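Local coordinates for adhesion and penetration protein autotransporter (Haemophilus influenzae, PDB 3SYJ) that promotes adherence to and invasion of host cells and bacterial aggregation through its secreted passenger domain, and is probably also a serine protease, at residues L729-Q734 / L749-T754; G290-K295 / I302-A307; A26-V31 / S42-P47; S423-D428 / G450-R455. All coordinates share one frame; numbering follows the deposited sequence.

Contact 1 of 4, residues L729-Q734 / L749-T754; sequences LTNHSQ and LSDNST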
loop_
_atom_site.group_PDB
_atom_site.type_symbol
_atom_site.label_atom_id
_atom_site.label_comp_id
_atom_site.label_asym_id
_atom_site.label_seq_id
_atom_site.Cartn_x
_atom_site.Cartn_y
_atom_site.Cartn_z
ATOM N N LEU A 729 2.679 16.252 7.631
ATOM C CA LEU A 729 3.195 17.510 8.143
ATOM C C LEU A 729 4.252 18.080 7.224
ATOM O O LEU A 729 5.054 17.346 6.656
ATOM C CB LEU A 729 3.779 17.325 9.542
ATOM C CG LEU A 729 2.832 16.784 10.605
ATOM C CD1 LEU A 729 2.802 15.276 10.525
ATOM C CD2 LEU A 729 3.279 17.240 11.978
ATOM N N THR A 730 4.244 19.400 7.087
ATOM C CA THR A 730 5.221 20.095 6.268
ATOM C C THR A 730 5.648 21.358 6.995
ATOM O O THR A 730 5.100 21.686 8.048
ATOM C CB THR A 730 4.629 20.482 4.904
ATOM O OG1 THR A 730 3.479 21.310 5.105
ATOM C CG2 THR A 730 4.221 19.245 4.126
ATOM N N ASN A 731 6.625 22.064 6.435
ATOM C CA ASN A 731 7.061 23.327 7.007
ATOM C C ASN A 731 7.526 23.145 8.446
ATOM O O ASN A 731 8.384 22.310 8.711
ATOM C CB ASN A 731 5.939 24.358 6.911
ATOM C CG ASN A 731 5.535 24.638 5.474
ATOM O OD1 ASN A 731 6.378 24.970 4.643
ATOM N ND2 ASN A 731 4.248 24.499 5.173
ATOM N N HIS A 732 6.965 23.915 9.373
ATOM C CA HIS A 732 7.340 23.795 10.779
ATOM C C HIS A 732 6.169 23.337 11.647
ATOM O O HIS A 732 6.094 23.681 12.827
ATOM C CB HIS A 732 7.882 25.121 11.319
ATOM C CG HIS A 732 9.130 25.589 10.639
ATOM N ND1 HIS A 732 9.128 26.128 9.368
ATOM C CD2 HIS A 732 10.418 25.616 11.057
ATOM C CE1 HIS A 732 10.362 26.458 9.029
ATOM N NE2 HIS A 732 11.164 26.158 10.037
ATOM N N SER A 733 5.264 22.557 11.061
ATOM C CA SER A 733 4.087 22.064 11.774
ATOM C C SER A 733 4.442 21.036 12.854
ATOM O O SER A 733 5.477 20.374 12.773
ATOM C CB SER A 733 3.108 21.451 10.783
ATOM O OG SER A 733 3.729 20.405 10.062
ATOM N N GLN A 734 3.579 20.903 13.858
ATOM C CA GLN A 734 3.811 19.965 14.961
ATOM C C GLN A 734 2.574 19.131 15.278
ATOM O O GLN A 734 1.468 19.661 15.384
ATOM C CB GLN A 734 4.236 20.711 16.223
ATOM C CG GLN A 734 5.442 21.611 16.046
ATOM C CD GLN A 734 6.068 22.003 17.373
ATOM O OE1 GLN A 734 5.862 21.338 18.392
ATOM N NE2 GLN A 734 6.841 23.084 17.366
ATOM N N LEU A 749 6.288 12.973 7.848
ATOM C CA LEU A 749 6.862 14.282 8.140
ATOM C C LEU A 749 7.886 14.734 7.110
ATOM O O LEU A 749 8.786 13.979 6.751
ATOM C CB LEU A 749 7.507 14.290 9.525
ATOM C CG LEU A 749 6.635 13.877 10.704
ATOM C CD1 LEU A 749 6.757 12.378 10.948
ATOM C CD2 LEU A 749 7.057 14.656 11.936
ATOM N N SER A 750 7.745 15.977 6.654
ATOM C CA SER A 750 8.690 16.591 5.725
ATOM C C SER A 750 9.221 17.907 6.279
ATOM O O SER A 750 8.772 18.373 7.323
ATOM C CB SER A 750 8.014 16.850 4.380
ATOM O OG SER A 750 7.514 15.647 3.830
ATOM N N ASP A 751 10.175 18.505 5.572
ATOM C CA ASP A 751 10.703 19.819 5.931
ATOM C C ASP A 751 11.221 19.888 7.367
ATOM O O ASP A 751 12.126 19.151 7.746
ATOM C CB ASP A 751 9.645 20.904 5.700
ATOM C CG ASP A 751 9.141 20.939 4.260
ATOM O OD1 ASP A 751 9.963 20.775 3.327
ATOM O OD2 ASP A 751 7.920 21.133 4.061
ATOM N N ASN A 752 10.643 20.788 8.156
ATOM C CA ASN A 752 11.057 20.980 9.540
ATOM C C ASN A 752 9.963 20.614 10.525
ATOM O O ASN A 752 9.954 21.087 11.659
ATOM C CB ASN A 752 11.463 22.433 9.769
ATOM C CG ASN A 752 12.504 22.900 8.783
ATOM O OD1 ASN A 752 13.670 22.514 8.868
ATOM N ND2 ASN A 752 12.087 23.734 7.831
ATOM N N SER A 753 9.032 19.776 10.092
ATOM C CA SER A 753 7.926 19.390 10.955
ATOM C C SER A 753 8.385 18.479 12.094
ATOM O O SER A 753 9.495 17.949 12.074
ATOM C CB SER A 753 6.822 18.715 10.143
ATOM O OG SER A 753 7.305 17.542 9.516
ATOM N N THR A 754 7.514 18.307 13.082
ATOM C CA THR A 754 7.809 17.490 14.248
ATOM C C THR A 754 6.599 16.656 14.642
ATOM O O THR A 754 5.463 17.122 14.559
ATOM C CB THR A 754 8.172 18.365 15.451
ATOM O OG1 THR A 754 9.347 19.127 15.153
ATOM C CG2 THR A 754 8.422 17.504 16.678
HETATM O O HOH W 1 4.801 15.435 4.542
#

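Contact 2 of 4, residues G290-K295 / I302-A307; sequences GSITQK and IKITLA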
loop_
_atom_site.group_PDB
_atom_site.type_symbol
_atom_site.label_atom_id
_atom_site.label_comp_id
_atom_site.label_asym_id
_atom_site.label_seq_id
_atom_site.Cartn_x
_atom_site.Cartn_y
_atom_site.Cartn_z
ATOM N N GLY A 290 -67.742 43.828 6.145
ATOM C CA GLY A 290 -66.949 43.448 4.997
ATOM C C GLY A 290 -67.766 42.757 3.930
ATOM O O GLY A 290 -68.920 42.378 4.154
ATOM N N SER A 291 -67.156 42.589 2.763
ATOM C CA SER A 291 -67.840 41.965 1.641
ATOM C C SER A 291 -66.881 41.202 0.739
ATOM O O SER A 291 -65.744 41.624 0.522
ATOM C CB SER A 291 -68.588 43.023 0.833
ATOM O OG SER A 291 -69.692 42.447 0.173
ATOM N N ILE A 292 -67.348 40.073 0.225
ATOM C CA ILE A 292 -66.593 39.295 -0.741
ATOM C C ILE A 292 -67.414 39.176 -2.014
ATOM O O ILE A 292 -68.510 38.623 -2.008
ATOM C CB ILE A 292 -66.285 37.872 -0.226
ATOM C CG1 ILE A 292 -65.252 37.908 0.902
ATOM C CG2 ILE A 292 -65.782 36.992 -1.355
ATOM C CD1 ILE A 292 -64.987 36.543 1.523
ATOM N N THR A 293 -66.881 39.695 -3.109
ATOM C CA THR A 293 -67.552 39.590 -4.395
ATOM C C THR A 293 -67.008 38.414 -5.202
ATOM O O THR A 293 -65.807 38.307 -5.437
ATOM C CB THR A 293 -67.424 40.891 -5.204
ATOM O OG1 THR A 293 -68.413 41.829 -4.752
ATOM C CG2 THR A 293 -67.626 40.619 -6.679
ATOM N N GLN A 294 -67.861 37.502 -5.608
ATOM C CA GLN A 294 -67.520 36.372 -6.456
ATOM C C GLN A 294 -67.856 36.644 -7.904
ATOM O O GLN A 294 -68.981 36.873 -8.245
ATOM C CB GLN A 294 -68.308 35.162 -5.994
ATOM C CG GLN A 294 -67.783 33.813 -6.371
ATOM C CD GLN A 294 -68.650 32.717 -5.828
ATOM O OE1 GLN A 294 -69.357 32.932 -4.877
ATOM N NE2 GLN A 294 -68.605 31.546 -6.427
ATOM N N LYS A 295 -66.817 36.654 -8.711
ATOM C CA LYS A 295 -66.895 36.885 -10.125
ATOM C C LYS A 295 -68.119 36.311 -10.714
ATOM O O LYS A 295 -68.978 37.007 -11.209
ATOM C CB LYS A 295 -65.746 36.272 -10.860
ATOM C CG LYS A 295 -65.685 36.705 -12.289
ATOM C CD LYS A 295 -64.421 37.469 -12.522
ATOM C CE LYS A 295 -64.458 38.194 -13.784
ATOM N NZ LYS A 295 -64.505 37.249 -14.869
ATOM N N ILE A 302 -71.159 38.336 -0.985
ATOM C CA ILE A 302 -71.283 37.680 0.316
ATOM C C ILE A 302 -70.833 38.622 1.430
ATOM O O ILE A 302 -69.714 39.126 1.392
ATOM C CB ILE A 302 -70.410 36.412 0.397
ATOM C CG1 ILE A 302 -70.792 35.408 -0.697
ATOM C CG2 ILE A 302 -70.525 35.773 1.768
ATOM C CD1 ILE A 302 -70.013 35.567 -2.002
ATOM N N LYS A 303 -71.693 38.864 2.418
ATOM C CA LYS A 303 -71.332 39.743 3.531
ATOM C C LYS A 303 -70.446 38.985 4.514
ATOM O O LYS A 303 -70.714 37.828 4.818
ATOM C CB LYS A 303 -72.584 40.240 4.261
ATOM C CG LYS A 303 -73.403 41.297 3.523
ATOM C CD LYS A 303 -72.581 42.551 3.186
ATOM C CE LYS A 303 -71.972 43.231 4.426
ATOM N NZ LYS A 303 -72.946 44.019 5.255
ATOM N N ILE A 304 -69.399 39.628 5.018
ATOM C CA ILE A 304 -68.556 39.013 6.042
ATOM C C ILE A 304 -68.322 39.969 7.217
ATOM O O ILE A 304 -68.494 41.179 7.081
ATOM C CB ILE A 304 -67.206 38.564 5.468
ATOM C CG1 ILE A 304 -66.394 39.774 5.010
ATOM C CG2 ILE A 304 -67.419 37.592 4.326
ATOM C CD1 ILE A 304 -65.026 39.437 4.449
ATOM N N THR A 305 -67.933 39.424 8.370
ATOM C CA THR A 305 -67.657 40.254 9.546
ATOM C C THR A 305 -66.169 40.301 9.849
ATOM O O THR A 305 -65.472 39.295 9.721
ATOM C CB THR A 305 -68.416 39.766 10.792
ATOM O OG1 THR A 305 -68.002 38.431 11.117
ATOM C CG2 THR A 305 -69.910 39.778 10.537
ATOM N N LEU A 306 -65.689 41.478 10.244
ATOM C CA LEU A 306 -64.266 41.694 10.488
ATOM C C LEU A 306 -64.039 42.323 11.855
ATOM O O LEU A 306 -64.971 42.460 12.650
ATOM C CB LEU A 306 -63.670 42.606 9.410
ATOM C CG LEU A 306 -63.889 42.228 7.945
ATOM C CD1 LEU A 306 -63.618 43.423 7.047
ATOM C CD2 LEU A 306 -63.010 41.060 7.546
ATOM N N ALA A 307 -62.799 42.711 12.124
ATOM C CA ALA A 307 -62.498 43.440 13.340
ATOM C C ALA A 307 -63.370 44.678 13.366
ATOM O O ALA A 307 -63.375 45.455 12.415
ATOM C CB ALA A 307 -61.042 43.828 13.384
#

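Contact 3 of 4, residues A26-V31 / S42-P47; sequences AQNIKV and SMTKAP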
loop_
_atom_site.group_PDB
_atom_site.type_symbol
_atom_site.label_atom_id
_atom_site.label_comp_id
_atom_site.label_asym_id
_atom_site.label_seq_id
_atom_site.Cartn_x
_atom_site.Cartn_y
_atom_site.Cartn_z
ATOM N N ALA A 26 -40.592 8.885 23.679
ATOM C CA ALA A 26 -39.783 7.935 24.437
ATOM C C ALA A 26 -40.641 6.864 25.104
ATOM O O ALA A 26 -41.810 7.089 25.397
ATOM C CB ALA A 26 -38.931 8.663 25.480
ATOM N N GLN A 27 -40.051 5.698 25.348
ATOM C CA GLN A 27 -40.780 4.600 25.958
ATOM C C GLN A 27 -39.943 3.796 26.959
ATOM O O GLN A 27 -38.706 3.821 26.939
ATOM C CB GLN A 27 -41.364 3.681 24.879
ATOM C CG GLN A 27 -42.607 4.236 24.207
ATOM C CD GLN A 27 -43.416 3.157 23.502
ATOM O OE1 GLN A 27 -43.407 3.059 22.269
ATOM N NE2 GLN A 27 -44.108 2.329 24.284
ATOM N N ASN A 28 -40.631 3.080 27.839
ATOM C CA ASN A 28 -39.950 2.230 28.797
ATOM C C ASN A 28 -38.944 2.986 29.653
ATOM O O ASN A 28 -37.776 2.613 29.710
ATOM C CB ASN A 28 -39.250 1.090 28.065
ATOM C CG ASN A 28 -40.202 0.305 27.208
ATOM O OD1 ASN A 28 -39.997 0.160 26.009
ATOM N ND2 ASN A 28 -41.277 -0.176 27.814
ATOM N N ILE A 29 -39.392 4.054 30.307
ATOM C CA ILE A 29 -38.513 4.793 31.208
ATOM C C ILE A 29 -38.575 4.183 32.605
ATOM O O ILE A 29 -39.629 4.151 33.243
ATOM C CB ILE A 29 -38.856 6.298 31.273
ATOM C CG1 ILE A 29 -38.749 6.940 29.889
ATOM C CG2 ILE A 29 -37.929 7.024 32.235
ATOM C CD1 ILE A 29 -40.070 7.043 29.163
ATOM N N LYS A 30 -37.441 3.680 33.066
ATOM C CA LYS A 30 -37.364 3.112 34.399
ATOM C C LYS A 30 -37.396 4.220 35.444
ATOM O O LYS A 30 -36.734 5.246 35.294
ATOM C CB LYS A 30 -36.102 2.267 34.541
ATOM C CG LYS A 30 -36.162 0.959 33.754
ATOM C CD LYS A 30 -34.786 0.314 33.676
ATOM C CE LYS A 30 -34.793 -0.937 32.806
ATOM N NZ LYS A 30 -35.681 -1.991 33.366
ATOM N N VAL A 31 -38.187 4.015 36.490
ATOM C CA VAL A 31 -38.305 4.981 37.570
ATOM C C VAL A 31 -37.890 4.338 38.889
ATOM O O VAL A 31 -38.526 3.389 39.349
ATOM C CB VAL A 31 -39.747 5.493 37.683
ATOM C CG1 VAL A 31 -39.898 6.394 38.900
ATOM C CG2 VAL A 31 -40.140 6.220 36.407
ATOM N N SER A 42 -42.099 3.418 33.045
ATOM C CA SER A 42 -43.058 4.368 32.510
ATOM C C SER A 42 -43.170 4.294 30.979
ATOM O O SER A 42 -42.187 4.013 30.285
ATOM C CB SER A 42 -42.678 5.781 32.958
ATOM O OG SER A 42 -43.650 6.718 32.543
ATOM N N MET A 43 -44.375 4.542 30.467
ATOM C CA MET A 43 -44.631 4.583 29.021
ATOM C C MET A 43 -44.224 3.290 28.308
ATOM O O MET A 43 -43.468 3.318 27.332
ATOM C CB MET A 43 -43.931 5.784 28.372
ATOM C CG MET A 43 -44.468 7.128 28.833
ATOM S SD MET A 43 -46.222 7.335 28.450
ATOM C CE MET A 43 -46.817 8.066 29.977
ATOM N N THR A 44 -44.731 2.163 28.802
ATOM C CA THR A 44 -44.436 0.868 28.199
ATOM C C THR A 44 -45.465 0.568 27.120
ATOM O O THR A 44 -45.232 -0.262 26.248
ATOM C CB THR A 44 -44.440 -0.285 29.234
ATOM O OG1 THR A 44 -45.752 -0.441 29.789
ATOM C CG2 THR A 44 -43.455 -0.005 30.357
ATOM N N LYS A 45 -46.602 1.256 27.184
ATOM C CA LYS A 45 -47.694 1.005 26.254
ATOM C C LYS A 45 -48.113 2.226 25.417
ATOM O O LYS A 45 -49.109 2.177 24.696
ATOM C CB LYS A 45 -48.885 0.409 26.999
ATOM C CG LYS A 45 -48.554 -0.935 27.596
ATOM C CD LYS A 45 -49.587 -1.397 28.612
ATOM C CE LYS A 45 -49.313 -2.845 29.018
ATOM N NZ LYS A 45 -50.224 -3.349 30.084
ATOM N N ALA A 46 -47.340 3.308 25.496
ATOM C CA ALA A 46 -47.564 4.464 24.640
ATOM C C ALA A 46 -46.282 5.254 24.544
ATOM O O ALA A 46 -45.485 5.250 25.480
ATOM C CB ALA A 46 -48.681 5.335 25.191
ATOM N N PRO A 47 -46.061 5.921 23.402
ATOM C CA PRO A 47 -44.933 6.848 23.296
ATOM C C PRO A 47 -45.223 8.048 24.189
ATOM O O PRO A 47 -46.381 8.471 24.258
ATOM C CB PRO A 47 -44.963 7.268 21.821
ATOM C CG PRO A 47 -45.822 6.239 21.134
ATOM C CD PRO A 47 -46.827 5.838 22.147
HETATM O O HOH W 2 -43.063 -1.488 26.025
#

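Contact 4 of 4, residues S423-D428 / G450-R455; sequences SISVGD and GLVSGR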
loop_
_atom_site.group_PDB
_atom_site.type_symbol
_atom_site.label_atom_id
_atom_site.label_comp_id
_atom_site.label_asym_id
_atom_site.label_seq_id
_atom_site.Cartn_x
_atom_site.Cartn_y
_atom_site.Cartn_z
ATOM N N SER A 423 -44.180 40.917 10.845
ATOM C CA SER A 423 -43.279 39.776 10.983
ATOM C C SER A 423 -44.021 38.466 10.719
ATOM O O SER A 423 -45.185 38.469 10.329
ATOM C CB SER A 423 -42.632 39.763 12.369
ATOM O OG SER A 423 -43.622 39.667 13.379
ATOM N N ILE A 424 -43.348 37.344 10.927
ATOM C CA ILE A 424 -43.975 36.053 10.672
ATOM C C ILE A 424 -43.485 34.952 11.606
ATOM O O ILE A 424 -42.311 34.922 11.995
ATOM C CB ILE A 424 -43.760 35.609 9.210
ATOM C CG1 ILE A 424 -44.547 34.326 8.902
ATOM C CG2 ILE A 424 -42.279 35.422 8.930
ATOM C CD1 ILE A 424 -44.779 34.082 7.424
ATOM N N SER A 425 -44.396 34.054 11.972
ATOM C CA SER A 425 -44.015 32.811 12.642
ATOM C C SER A 425 -44.404 31.633 11.759
ATOM O O SER A 425 -45.581 31.435 11.455
ATOM C CB SER A 425 -44.682 32.690 14.014
ATOM O OG SER A 425 -44.429 31.422 14.587
ATOM N N VAL A 426 -43.414 30.857 11.341
ATOM C CA VAL A 426 -43.657 29.742 10.442
ATOM C C VAL A 426 -43.726 28.441 11.233
ATOM O O VAL A 426 -42.695 27.870 11.613
ATOM C CB VAL A 426 -42.544 29.639 9.383
ATOM C CG1 VAL A 426 -42.871 28.530 8.360
ATOM C CG2 VAL A 426 -42.339 30.989 8.703
ATOM N N GLY A 427 -44.945 27.977 11.486
ATOM C CA GLY A 427 -45.146 26.803 12.319
ATOM C C GLY A 427 -45.187 25.508 11.527
ATOM O O GLY A 427 -44.745 24.465 12.006
ATOM N N ASP A 428 -45.702 25.571 10.300
ATOM C CA ASP A 428 -45.906 24.359 9.510
ATOM C C ASP A 428 -45.777 24.643 8.015
ATOM O O ASP A 428 -46.045 25.756 7.556
ATOM C CB ASP A 428 -47.282 23.749 9.826
ATOM C CG ASP A 428 -47.370 22.278 9.459
ATOM O OD1 ASP A 428 -46.371 21.725 8.947
ATOM O OD2 ASP A 428 -48.440 21.671 9.684
ATOM N N GLY A 450 -39.488 33.807 12.418
ATOM C CA GLY A 450 -39.190 32.695 13.298
ATOM C C GLY A 450 -39.668 31.366 12.737
ATOM O O GLY A 450 -40.725 31.289 12.111
ATOM N N LEU A 451 -38.873 30.321 12.949
ATOM C CA LEU A 451 -39.298 28.953 12.674
ATOM C C LEU A 451 -39.543 28.218 14.001
ATOM O O LEU A 451 -38.666 28.194 14.869
ATOM C CB LEU A 451 -38.230 28.227 11.862
ATOM C CG LEU A 451 -38.206 28.488 10.357
ATOM C CD1 LEU A 451 -36.832 28.175 9.795
ATOM C CD2 LEU A 451 -39.280 27.647 9.680
ATOM N N VAL A 452 -40.734 27.633 14.158
ATOM C CA VAL A 452 -41.083 26.938 15.395
ATOM C C VAL A 452 -41.847 25.649 15.129
ATOM O O VAL A 452 -42.555 25.534 14.129
ATOM C CB VAL A 452 -41.920 27.817 16.353
ATOM C CG1 VAL A 452 -41.113 29.012 16.829
ATOM C CG2 VAL A 452 -43.211 28.265 15.685
ATOM N N SER A 453 -41.682 24.695 16.045
ATOM C CA SER A 453 -42.389 23.407 16.049
ATOM C C SER A 453 -41.745 22.343 15.173
ATOM O O SER A 453 -42.216 21.217 15.121
ATOM C CB SER A 453 -43.809 23.530 15.505
ATOM O OG SER A 453 -43.845 23.209 14.123
ATOM N N GLY A 454 -40.671 22.705 14.485
ATOM C CA GLY A 454 -39.917 21.745 13.703
ATOM C C GLY A 454 -40.611 21.285 12.429
ATOM O O GLY A 454 -40.019 20.571 11.633
ATOM N N ARG A 455 -41.861 21.687 12.219
ATOM C CA ARG A 455 -42.605 21.245 11.039
ATOM C C ARG A 455 -42.376 22.146 9.825
ATOM O O ARG A 455 -42.657 21.757 8.692
ATOM C CB ARG A 455 -44.109 21.179 11.332
ATOM C CG ARG A 455 -44.508 20.244 12.458
ATOM C CD ARG A 455 -45.976 20.471 12.843
ATOM N NE ARG A 455 -46.171 21.817 13.375
ATOM C CZ ARG A 455 -47.352 22.380 13.610
ATOM N NH1 ARG A 455 -48.480 21.718 13.356
ATOM N NH2 ARG A 455 -47.403 23.612 14.108
#

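Contact 1 of 4, residues L729-Q734 / L749-T754
Leu729 meets the next turn of the solenoid through CB and both methyls: CB presses on Ser753 CB at 3.4 Å, tighter than usual for two carbons, CD1 rests on Leu749 CG, and CD2 lies 3.4 Å from Thr754 O. The two leucines lie side by side and point the same way, one rung above the other, as in the stacked interior of a beta-helix. Thr754 is held through its backbone, its N donating to Ser733 O (2.9 Å) while Gln734 CA makes a CH...O contact with Thr754 O. Between the Leu729-Leu749 and Gln734-Thr754 bridges each segment makes a type II' turn, and the turns stack. Asn752 N donates to Asn731 O at 2.8 Å, and Asn752 CB sits over one face of the His732 ring, 3.8 Å from its centroid, a CH-pi contact. Asp751, with CG beside its own backbone N (chi1 -57°), uses the anti lone pair of OD2 to accept an almost straight bond from Asn731 N (2.9 Å). The same step recurs above, where Asp770 accepts from Asp751 N. The pair thus links the corner between strands 727-729 and 734-738 to that between strands 747-749 and 754-758, with Leu709 of strand 701-709 packed against Leu729 and Ser733.

Contact 2 of 4, residues G290-K295 / I302-A307
Ile302, near the start of strand 301-308 in a beta hairpin with strand 289-294, pairs with Ile292: each backbone N donates to the other's O, Ile292 N to Ile302 O at 2.8 Å and Ile302 N to Ile292 O at 2.9 Å. Its CD1 reaches back over Ile292 O (3.4 Å) and toward the amide oxygen of Gln294, whose NE2 is bonded to Thr273. Lys303 follows on the other face, beside Ser291, in a non-hydrogen-bonded pair. Its chain is bent at three successive torsions and folds over the strand, bringing CE to 3.2 Å from Gly290 O. Ile304 returns to the isoleucine face and forms the second hydrogen-bonded pair, with Gly290. CG1 is wedged between the backbone N and the carbonyl carbon (chi1 65°), which lays it against the Gly290 carbonyl carbon, while CG2 meets Ile292 CD1 at 3.9 Å and the two side chains cross at about a right angle. Ile282 of strand 279-285 and Leu340 of strand 340-343 touch both Ile292 and Ile304, joining the hairpin to the start of the beta-helix. Thr305 turns away, its OG1 bonded to Asn336 O and its backbone N to the Glu338 carboxylate. Leu306 then leans in over the glycine, which has no side chain to oppose it: Leu306 CD1 stands 3.9 Å from Gly290 CA.

Contact 3 of 4, residues A26-V31 / S42-P47
Gln27 reaches along the loop of residues 42-47 with its side chain beside Pro47, the two pointing the same way. Extended beyond CG (chi2 -161°), it runs past two carbonyls: CG lies 3.3 Å from Ala46 O, and NE2 donates to Met43 O over the same distance. Met43 O sits in the plane of the Gln27 amide, yet the amide nitrogen stands above the plane of that carbonyl. From the opposite face Asn28 N makes a shorter bond to Met43 O (2.9 Å), so the oxygen is held between two donors. Asn28 and Thr44 are set at about a right angle, with ND2 3.4 Å from Thr44 CG2. A water bridges the same pair, accepting from Asn28 ND2 and donating to Thr44 O. Ile29 and Met43 run alongside each other, Ile29 CD1 touching Met43 CB at 4.1 Å before the methionine chain bends away toward Phe15 of helix 9-17.

Asn28 and Ile29 both face Ser42, which makes this a G1 beta bulge at the end of the two-stranded antiparallel sheet 29-32/38-42. Ile29 N donates to Ser42 O on a lone pair, and Ser42 N returns a nearly straight bond to Ile29 O (2.6 Å). Pro47 O is bonded to the Trp232 indole, tying the loop to the rest of the protease domain. The chemistry is chiefly that of backbone carbonyls met by amide N-H groups, with one small apolar contact, Ile29 against Met43, on the buried side; the longer bond to Met43 O probably helps to orient the Gln27 amide.

Contact 4 of 4, residues S423-D428 / G450-R455
The Arg455 guanidinium, at a corner of the right-handed parallel beta-helix, carries Asp428 CB over the centre of one face, 4.0 Å above the plane, and Ser453 OG at its edge, in plane, where it accepts from Arg455 NE (2.8 Å, 173°). The Asp428 carboxylate is stacked, its plane only 20° from the guanidinium's. Its OD2 lies well out of the guanidinium plane, so the long salt bridge to NH1 (3.7 Å) rests on charge alone, with no N-H aimed at the oxygen. Strands 423-427 and 449-452 are neighbouring rungs of one parallel sheet. A single bend at chi3 (-64°) brings the guanidinium back over Asp428, face against CB, and NH2 makes a further weak bond to Thr126 O, from the protease-domain side.

Along the rungs, Gly450 N donates to Ile424 O, Val426 N to Gly450 O at 2.8 Å, and Val452 N to Val426 O in a longer bond. Val426 and Leu451 lie side by side in the interior, CB to CD2 3.8 Å apart, with Phe471 and Phe473 of the next rung against Leu451. On the other face Ser425 OG, bonded to Thr126 OG1, rests against Val452 CG2. Ser453 OG also accepts from Arg455 N, forming an ST turn that shapes the corner, and this same oxygen lies 2.6 Å from Gly427 O.

Overall arrangement
Along the chain the order is contact 3, contact 2, contact 4, contact 1, none enclosing another. Contact 3 lies in the N-terminal protease domain; the others follow the long beta-helix of the passenger. Contact 2 is a hairpin near its beginning, contact 4 a pair of rungs further along, with centres about 29 Å apart, and contact 1 a pair of stacked turns far down the solenoid, about 77 Å from contact 2 between centres. Contacts 3 and 4 approach to about 15 Å between nearest atoms, and Thr126 of the protease region reaches the rungs of contact 4. The protease domain thus sits against the early solenoid, while the later turns extend away as a stalk.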